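MmcQ/YjbR family DNA-binding protein (Pseudomonas syringae pv. tomato, PDB 3H9X) probably binds DNA through a double-wing motif, although its cellular role is not established. Local coordinates at residues 27-32 with 41-46; 61-66 with 91-96. All coordinates share one frame; numbering follows the deposited sequence.

Contact 1. Residues 27-32 with 41-46; sequences DYAVFR and ALLMDI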
ATOM      1  N   ASP A  27       0.016 -13.823   3.326  1.00 49.15           N
ATOM      2  CA  ASP A  27       0.793 -12.592   3.252  1.00 54.02           C
ATOM      3  C   ASP A  27       0.001 -11.330   3.123  1.00 51.76           C
ATOM      4  O   ASP A  27       0.333 -10.316   3.744  1.00 56.81           O
ATOM      5  CB  ASP A  27       1.754 -12.641   2.089  1.00 56.64           C
ATOM      6  CG  ASP A  27       2.911 -13.511   2.375  1.00 65.46           C
ATOM      7  OD1 ASP A  27       3.772 -13.645   1.486  1.00 77.61           O
ATOM      8  OD2 ASP A  27       2.959 -14.058   3.507  1.00 67.95           O
ATOM      9  N   TYR A  28      -1.020 -11.367   2.280  1.00 45.48           N
ATOM     10  CA  TYR A  28      -1.851 -10.196   2.092  1.00 37.06           C
ATOM     11  C   TYR A  28      -2.354  -9.754   3.461  1.00 33.51           C
ATOM     12  O   TYR A  28      -2.912 -10.550   4.203  1.00 38.14           O
ATOM     13  CB  TYR A  28      -3.020 -10.529   1.164  1.00 35.15           C
ATOM     14  CG  TYR A  28      -2.607 -10.904  -0.242  1.00 32.69           C
ATOM     15  CD1 TYR A  28      -3.522 -10.870  -1.288  1.00 34.56           C
ATOM     16  CD2 TYR A  28      -1.296 -11.263  -0.534  1.00 35.18           C
ATOM     17  CE1 TYR A  28      -3.136 -11.181  -2.595  1.00 45.20           C
ATOM     18  CE2 TYR A  28      -0.901 -11.574  -1.831  1.00 44.61           C
ATOM     19  CZ  TYR A  28      -1.818 -11.530  -2.856  1.00 47.44           C
ATOM     20  OH  TYR A  28      -1.402 -11.815  -4.136  1.00 47.62           O
ATOM     21  N   ALA A  29      -2.134  -8.487   3.800  1.00 33.89           N
ATOM     22  CA  ALA A  29      -2.562  -7.948   5.082  1.00 28.21           C
ATOM     23  C   ALA A  29      -3.186  -6.580   4.885  1.00 32.15           C
ATOM     24  O   ALA A  29      -2.643  -5.754   4.160  1.00 39.90           O
ATOM     25  CB  ALA A  29      -1.379  -7.836   6.017  1.00 36.18           C
ATOM     26  N   VAL A  30      -4.332  -6.337   5.517  1.00 33.62           N
ATOM     27  CA  VAL A  30      -4.987  -5.034   5.397  1.00 39.92           C
ATOM     28  C   VAL A  30      -4.881  -4.253   6.704  1.00 38.07           C
ATOM     29  O   VAL A  30      -4.722  -4.833   7.774  1.00 34.91           O
ATOM     30  CB  VAL A  30      -6.503  -5.152   4.966  1.00 43.25           C
ATOM     31  CG1 VAL A  30      -6.633  -5.995   3.716  1.00 40.38           C
ATOM     32  CG2 VAL A  30      -7.343  -5.713   6.078  1.00 41.64           C
ATOM     33  N   PHE A  31      -4.934  -2.933   6.601  1.00 43.00           N
ATOM     34  CA  PHE A  31      -4.859  -2.076   7.772  1.00 47.54           C
ATOM     35  C   PHE A  31      -6.076  -1.174   7.754  1.00 49.05           C
ATOM     36  O   PHE A  31      -6.263  -0.399   6.814  1.00 51.86           O
ATOM     37  CB  PHE A  31      -3.584  -1.233   7.751  1.00 48.82           C
ATOM     38  CG  PHE A  31      -2.330  -2.047   7.858  1.00 54.73           C
ATOM     39  CD1 PHE A  31      -1.951  -2.896   6.824  1.00 51.26           C
ATOM     40  CD2 PHE A  31      -1.544  -1.993   9.004  1.00 59.35           C
ATOM     41  CE1 PHE A  31      -0.813  -3.683   6.930  1.00 53.53           C
ATOM     42  CE2 PHE A  31      -0.400  -2.776   9.124  1.00 57.24           C
ATOM     43  CZ  PHE A  31      -0.034  -3.622   8.082  1.00 58.78           C
ATOM     44  N   ARG A  32      -6.916  -1.279   8.777  1.00 50.57           N
ATOM     45  CA  ARG A  32      -8.110  -0.450   8.832  1.00 51.78           C
ATOM     46  C   ARG A  32      -8.301   0.211  10.186  1.00 47.87           C
ATOM     47  O   ARG A  32      -7.539  -0.027  11.123  1.00 40.83           O
ATOM     48  CB  ARG A  32      -9.345  -1.277   8.498  1.00 52.04           C
ATOM     49  CG  ARG A  32      -9.673  -2.347   9.511  1.00 56.95           C
ATOM     50  CD  ARG A  32      -9.335  -3.725   8.987  1.00 61.96           C
ATOM     51  NE  ARG A  32      -9.796  -4.755   9.908  1.00 64.44           N
ATOM     52  CZ  ARG A  32     -11.077  -5.006  10.167  1.00 60.26           C
ATOM     53  NH1 ARG A  32     -11.410  -5.960  11.025  1.00 55.73           N
ATOM     54  NH2 ARG A  32     -12.025  -4.311   9.561  1.00 49.02           N
ATOM     55  N   ALA A  41      -4.743   0.795   3.979  1.00 28.57           N
ATOM     56  CA  ALA A  41      -3.479   0.200   3.567  1.00 31.83           C
ATOM     57  C   ALA A  41      -3.648  -1.297   3.255  1.00 33.98           C
ATOM     58  O   ALA A  41      -4.218  -2.046   4.054  1.00 20.54           O
ATOM     59  CB  ALA A  41      -2.449   0.385   4.673  1.00 22.08           C
ATOM     60  N   LEU A  42      -3.149  -1.717   2.091  1.00 38.04           N
ATOM     61  CA  LEU A  42      -3.221  -3.112   1.648  1.00 38.58           C
ATOM     62  C   LEU A  42      -1.811  -3.618   1.322  1.00 43.44           C
ATOM     63  O   LEU A  42      -1.211  -3.233   0.314  1.00 50.11           O
ATOM     64  CB  LEU A  42      -4.077  -3.226   0.385  1.00 38.09           C
ATOM     65  CG  LEU A  42      -4.960  -4.458   0.134  1.00 37.03           C
ATOM     66  CD1 LEU A  42      -5.247  -4.517  -1.357  1.00 40.07           C
ATOM     67  CD2 LEU A  42      -4.303  -5.745   0.587  1.00 22.32           C
ATOM     68  N   LEU A  43      -1.297  -4.490   2.179  1.00 38.67           N
ATOM     69  CA  LEU A  43       0.026  -5.057   2.006  1.00 33.35           C
ATOM     70  C   LEU A  43      -0.122  -6.368   1.258  1.00 33.94           C
ATOM     71  O   LEU A  43      -0.935  -7.200   1.641  1.00 34.18           O
ATOM     72  CB  LEU A  43       0.650  -5.315   3.375  1.00 35.45           C
ATOM     73  CG  LEU A  43       2.002  -6.004   3.410  1.00 25.90           C
ATOM     74  CD1 LEU A  43       3.022  -5.093   2.813  1.00 16.98           C
ATOM     75  CD2 LEU A  43       2.355  -6.368   4.830  1.00 21.63           C
HETATM   76  N   MSE A  44       0.653  -6.546   0.191  1.00 40.06           N
HETATM   77  CA  MSE A  44       0.604  -7.774  -0.597  1.00 38.58           C
HETATM   78  C   MSE A  44       1.944  -8.170  -1.164  1.00 39.64           C
HETATM   79  O   MSE A  44       2.792  -7.332  -1.434  1.00 41.39           O
HETATM   80  CB  MSE A  44      -0.338  -7.625  -1.781  1.00 40.25           C
HETATM   81  CG  MSE A  44      -1.781  -7.376  -1.445  1.00 53.35           C
HETATM   82 SE   MSE A  44      -2.813  -7.076  -3.086  1.00 70.45          SE
HETATM   83  CE  MSE A  44      -2.460  -5.193  -3.318  1.00 63.52           C
ATOM     84  N   ASP A  45       2.101  -9.468  -1.367  1.00 41.38           N
ATOM     85  CA  ASP A  45       3.294 -10.042  -1.963  1.00 39.09           C
ATOM     86  C   ASP A  45       2.807 -10.557  -3.314  1.00 40.04           C
ATOM     87  O   ASP A  45       2.069 -11.537  -3.360  1.00 41.33           O
ATOM     88  CB  ASP A  45       3.783 -11.208  -1.120  1.00 42.60           C
ATOM     89  CG  ASP A  45       4.902 -11.973  -1.784  1.00 50.69           C
ATOM     90  OD1 ASP A  45       5.979 -11.367  -1.997  1.00 44.61           O
ATOM     91  OD2 ASP A  45       4.704 -13.173  -2.087  1.00 48.96           O
ATOM     92  N   ILE A  46       3.208  -9.909  -4.405  1.00 38.70           N
ATOM     93  CA  ILE A  46       2.734 -10.318  -5.730  1.00 38.96           C
ATOM     94  C   ILE A  46       3.813 -10.524  -6.785  1.00 39.40           C
ATOM     95  O   ILE A  46       4.960 -10.103  -6.613  1.00 38.13           O
ATOM     96  CB  ILE A  46       1.737  -9.281  -6.314  1.00 37.49           C
ATOM     97  CG1 ILE A  46       2.442  -7.931  -6.488  1.00 39.17           C
ATOM     98  CG2 ILE A  46       0.535  -9.145  -5.401  1.00 34.03           C
ATOM     99  CD1 ILE A  46       1.669  -6.915  -7.298  1.00 43.78           C
TER
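Ala29 and Leu43 grip each other by two backbone hydrogen bonds, Ala29 N to Leu43 O at 2.8 Å and Leu43 N to Ala29 O at 2.7 Å. Two residues on, Phe31 N donates to Ala41 O at 2.8 Å, while the return bond from Ala41 N is weak. The carboxylates of Asp27 and Asp45 lie side by side, their planes 74° apart; this crowding of like charge is probably eased by Arg58, which forms a salt bridge with Asp45. Tyr28 supplies much of the side-chain contact. Its CG stands anti to the carbonyl carbon (chi1 -64°), which lays the ring along 44-46: Met44 CG sits over the middle of one face, 3.9 Å from the ring centroid, and SE of this selenomethionine follows over the same face, 4.5 Å from that centroid, a Met-aromatic contact. The ring edge meets Asp45 O, and Tyr28 OH reaches Ile46 CG2. On the opposite side of the sheet, where helix 3-13 packs, Ala41 CB lies 3.7 Å from Phe31 CB, and Leu43 CB approaches the edge of the Phe31 ring. Val30 CG1 touches Leu42 CD2 on the Tyr28 side. The whole is an antiparallel beta hairpin, strand 29-32 with strand 39-47, forming one margin of the five-stranded sheet.

Contact 2. Residues 61-66 with 91-96; sequences VIDLKV and WITVLL
Trp91 lies across Lys65, one indole face over the lysine's aliphatic chain: Lys65 CB stands 3.8 Å from the centroid of the six-membered ring, 7° off its normal, a CH-pi contact set toward the rim of the indole. With Lys65 CG anti to the backbone N (chi1 -169°), the chain continues past the pyrrole side, and CE comes 4.0 Å from Trp91 NE1. The edge of the indole, at CZ3, abuts Asp63 O. Ile92 turns to the other side of the sheet; its backbone exchanges two hydrogen bonds with Leu64, and its CG1 meets Val66 CG2 at 3.8 Å, next to Val71 of helix 71-74. Thr93 returns to the tryptophan side. Its OG1 donates to Asp63 OD1 at 2.7 Å, reaching the carboxylate from above its plane, 39° out of it; the same OG1 accepts from Tyr84 N. The methyl CG2 lies against Val61 CB at 3.6 Å. Val94 pairs with Ile62 through two backbone bonds, Val94 N to Ile62 O at 2.8 Å, and the two side chains run side by side. The Leu95 side chain crosses that of Val61 at about a right angle, CD2 touching Val61 CG1, and Leu96 CD1 closes on Ile62 CG2 at 4.0 Å. Thus two doubly bonded backbone pairs fix the register, while a buried carboxylate is anchored by a threonine hydroxyl that Tyr84 N orients in turn. Burial away from water could raise the acid's pKa, though the hydroxyl would partly offset this.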
ATOM      1  N   VAL A  61       4.272  -4.972  -2.156  1.00 32.02           N
ATOM      2  CA  VAL A  61       3.691  -3.657  -2.415  1.00 27.23           C
ATOM      3  C   VAL A  61       2.601  -3.304  -1.399  1.00 29.40           C
ATOM      4  O   VAL A  61       2.047  -4.181  -0.748  1.00 26.42           O
ATOM      5  CB  VAL A  61       3.099  -3.603  -3.881  1.00 24.31           C
ATOM      6  CG1 VAL A  61       4.127  -4.127  -4.865  1.00 28.15           C
ATOM      7  CG2 VAL A  61       1.813  -4.441  -3.989  1.00 11.56           C
ATOM      8  N   ILE A  62       2.324  -2.013  -1.243  1.00 28.59           N
ATOM      9  CA  ILE A  62       1.255  -1.582  -0.358  1.00 30.82           C
ATOM     10  C   ILE A  62       0.350  -0.677  -1.169  1.00 31.53           C
ATOM     11  O   ILE A  62       0.815   0.125  -1.986  1.00 25.27           O
ATOM     12  CB  ILE A  62       1.726  -0.778   0.858  1.00 23.53           C
ATOM     13  CG1 ILE A  62       2.637   0.349   0.406  1.00 30.21           C
ATOM     14  CG2 ILE A  62       2.353  -1.707   1.879  1.00 30.91           C
ATOM     15  CD1 ILE A  62       2.922   1.359   1.465  1.00 29.32           C
ATOM     16  N   ASP A  63      -0.952  -0.827  -0.953  1.00 35.31           N
ATOM     17  CA  ASP A  63      -1.939  -0.014  -1.638  1.00 34.25           C
ATOM     18  C   ASP A  63      -2.429   1.019  -0.659  1.00 29.29           C
ATOM     19  O   ASP A  63      -2.759   0.703   0.486  1.00 32.85           O
ATOM     20  CB  ASP A  63      -3.075  -0.885  -2.138  1.00 37.15           C
ATOM     21  CG  ASP A  63      -2.786  -1.455  -3.509  1.00 44.76           C
ATOM     22  OD1 ASP A  63      -1.601  -1.724  -3.819  1.00 48.88           O
ATOM     23  OD2 ASP A  63      -3.737  -1.652  -4.282  1.00 50.16           O
ATOM     24  N   LEU A  64      -2.455   2.260  -1.130  1.00 22.25           N
ATOM     25  CA  LEU A  64      -2.857   3.411  -0.337  1.00 31.35           C
ATOM     26  C   LEU A  64      -3.919   4.212  -1.068  1.00 30.30           C
ATOM     27  O   LEU A  64      -3.939   4.241  -2.290  1.00 33.98           O
ATOM     28  CB  LEU A  64      -1.625   4.286  -0.061  1.00 31.51           C
ATOM     29  CG  LEU A  64      -0.805   4.053   1.219  1.00 41.33           C
ATOM     30  CD1 LEU A  64      -0.681   2.580   1.543  1.00 30.51           C
ATOM     31  CD2 LEU A  64       0.566   4.690   1.052  1.00 41.68           C
ATOM     32  N   LYS A  65      -4.808   4.862  -0.329  1.00 39.73           N
ATOM     33  CA  LYS A  65      -5.866   5.654  -0.956  1.00 41.26           C
ATOM     34  C   LYS A  65      -5.421   7.097  -1.108  1.00 38.41           C
ATOM     35  O   LYS A  65      -4.810   7.669  -0.211  1.00 36.67           O
ATOM     36  CB  LYS A  65      -7.133   5.588  -0.106  1.00 50.45           C
ATOM     37  CG  LYS A  65      -8.394   6.134  -0.754  1.00 56.39           C
ATOM     38  CD  LYS A  65      -9.550   6.055   0.249  1.00 61.77           C
ATOM     39  CE  LYS A  65     -10.821   5.474  -0.361  1.00 63.58           C
ATOM     40  NZ  LYS A  65     -11.284   6.210  -1.571  1.00 64.12           N
ATOM     41  N   VAL A  66      -5.717   7.689  -2.251  1.00 39.31           N
ATOM     42  CA  VAL A  66      -5.329   9.067  -2.474  1.00 35.37           C
ATOM     43  C   VAL A  66      -6.479   9.805  -3.121  1.00 40.87           C
ATOM     44  O   VAL A  66      -7.503   9.205  -3.457  1.00 44.60           O
ATOM     45  CB  VAL A  66      -4.082   9.169  -3.382  1.00 38.06           C
ATOM     46  CG1 VAL A  66      -2.935   8.352  -2.783  1.00 43.08           C
ATOM     47  CG2 VAL A  66      -4.395   8.675  -4.773  1.00 35.22           C
ATOM     48  N   TRP A  91      -7.102   4.457  -5.728  1.00 31.10           N
ATOM     49  CA  TRP A  91      -5.971   3.802  -5.086  1.00 34.97           C
ATOM     50  C   TRP A  91      -4.679   3.852  -5.887  1.00 36.25           C
ATOM     51  O   TRP A  91      -4.675   4.070  -7.099  1.00 34.64           O
ATOM     52  CB  TRP A  91      -6.317   2.351  -4.702  1.00 30.56           C
ATOM     53  CG  TRP A  91      -7.380   2.266  -3.609  1.00 37.21           C
ATOM     54  CD1 TRP A  91      -8.721   2.496  -3.753  1.00 37.11           C
ATOM     55  CD2 TRP A  91      -7.167   2.037  -2.206  1.00 34.83           C
ATOM     56  NE1 TRP A  91      -9.350   2.434  -2.535  1.00 37.81           N
ATOM     57  CE2 TRP A  91      -8.420   2.154  -1.567  1.00 40.93           C
ATOM     58  CE3 TRP A  91      -6.038   1.752  -1.425  1.00 36.99           C
ATOM     59  CZ2 TRP A  91      -8.578   1.991  -0.185  1.00 42.41           C
ATOM     60  CZ3 TRP A  91      -6.193   1.589  -0.047  1.00 37.95           C
ATOM     61  CH2 TRP A  91      -7.452   1.711   0.556  1.00 40.89           C
ATOM     62  N   ILE A  92      -3.583   3.653  -5.160  1.00 31.68           N
ATOM     63  CA  ILE A  92      -2.221   3.690  -5.662  1.00 25.90           C
ATOM     64  C   ILE A  92      -1.481   2.496  -5.109  1.00 28.66           C
ATOM     65  O   ILE A  92      -1.755   2.062  -3.999  1.00 24.26           O
ATOM     66  CB  ILE A  92      -1.556   4.984  -5.170  1.00 29.53           C
ATOM     67  CG1 ILE A  92      -1.919   6.106  -6.113  1.00 38.46           C
ATOM     68  CG2 ILE A  92      -0.073   4.863  -5.116  1.00 34.48           C
ATOM     69  CD1 ILE A  92      -1.459   5.808  -7.505  1.00 48.27           C
ATOM     70  N   THR A  93      -0.554   1.950  -5.887  1.00 30.27           N
ATOM     71  CA  THR A  93       0.222   0.800  -5.428  1.00 34.61           C
ATOM     72  C   THR A  93       1.673   1.242  -5.313  1.00 31.59           C
ATOM     73  O   THR A  93       2.285   1.599  -6.310  1.00 32.96           O
ATOM     74  CB  THR A  93       0.136  -0.397  -6.421  1.00 30.34           C
ATOM     75  OG1 THR A  93      -1.185  -0.952  -6.403  1.00 32.49           O
ATOM     76  CG2 THR A  93       1.140  -1.487  -6.046  1.00 27.24           C
ATOM     77  N   VAL A  94       2.216   1.237  -4.100  1.00 32.69           N
ATOM     78  CA  VAL A  94       3.605   1.644  -3.901  1.00 33.87           C
ATOM     79  C   VAL A  94       4.474   0.410  -3.726  1.00 29.27           C
ATOM     80  O   VAL A  94       4.182  -0.481  -2.931  1.00 32.92           O
ATOM     81  CB  VAL A  94       3.784   2.591  -2.673  1.00 26.05           C
ATOM     82  CG1 VAL A  94       5.240   3.027  -2.558  1.00 24.65           C
ATOM     83  CG2 VAL A  94       2.900   3.819  -2.825  1.00 27.09           C
ATOM     84  N   LEU A  95       5.553   0.369  -4.487  1.00 34.58           N
ATOM     85  CA  LEU A  95       6.460  -0.757  -4.436  1.00 38.71           C
ATOM     86  C   LEU A  95       7.440  -0.647  -3.259  1.00 40.57           C
ATOM     87  O   LEU A  95       8.193   0.326  -3.169  1.00 35.87           O
ATOM     88  CB  LEU A  95       7.190  -0.845  -5.773  1.00 36.49           C
ATOM     89  CG  LEU A  95       8.163  -1.984  -6.018  1.00 43.92           C
ATOM     90  CD1 LEU A  95       9.527  -1.597  -5.501  1.00 41.45           C
ATOM     91  CD2 LEU A  95       7.638  -3.265  -5.372  1.00 43.88           C
ATOM     92  N   LEU A  96       7.393  -1.632  -2.349  1.00 39.51           N
ATOM     93  CA  LEU A  96       8.279  -1.676  -1.181  1.00 37.17           C
ATOM     94  C   LEU A  96       9.627  -2.229  -1.605  1.00 37.03           C
ATOM     95  O   LEU A  96       9.703  -3.037  -2.526  1.00 36.37           O
ATOM     96  CB  LEU A  96       7.714  -2.563  -0.066  1.00 30.83           C
ATOM     97  CG  LEU A  96       6.442  -2.125   0.654  1.00 28.34           C
ATOM     98  CD1 LEU A  96       6.158  -3.051   1.829  1.00 28.59           C
ATOM     99  CD2 LEU A  96       6.612  -0.711   1.134  1.00 23.33           C
TER

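Contacts 1 and 2 are two pairings of one antiparallel sheet, separated by the pairing of strands 39-47 and 58-65, their centres 10 Å apart. Those two middle strands join them: Leu42 O and Asp63 N are 2.7 Å apart and Met44 O and Val61 N 2.9 Å, both probable hydrogen bonds. On one face the selenomethionine of contact 1 reaches the acid of contact 2, with Met44 CE 3.6 Å from Asp63 OD1; on the other, Leu43 CD1 packs on Ile62 CG2, also at 3.6 Å. Helix 3-13 touches Leu43 and helix 102-115 touches Ile62, so this second face meets both helices. The shared sheet is consistent with the alpha-beta scaffold of a double-wing DNA-binding protein.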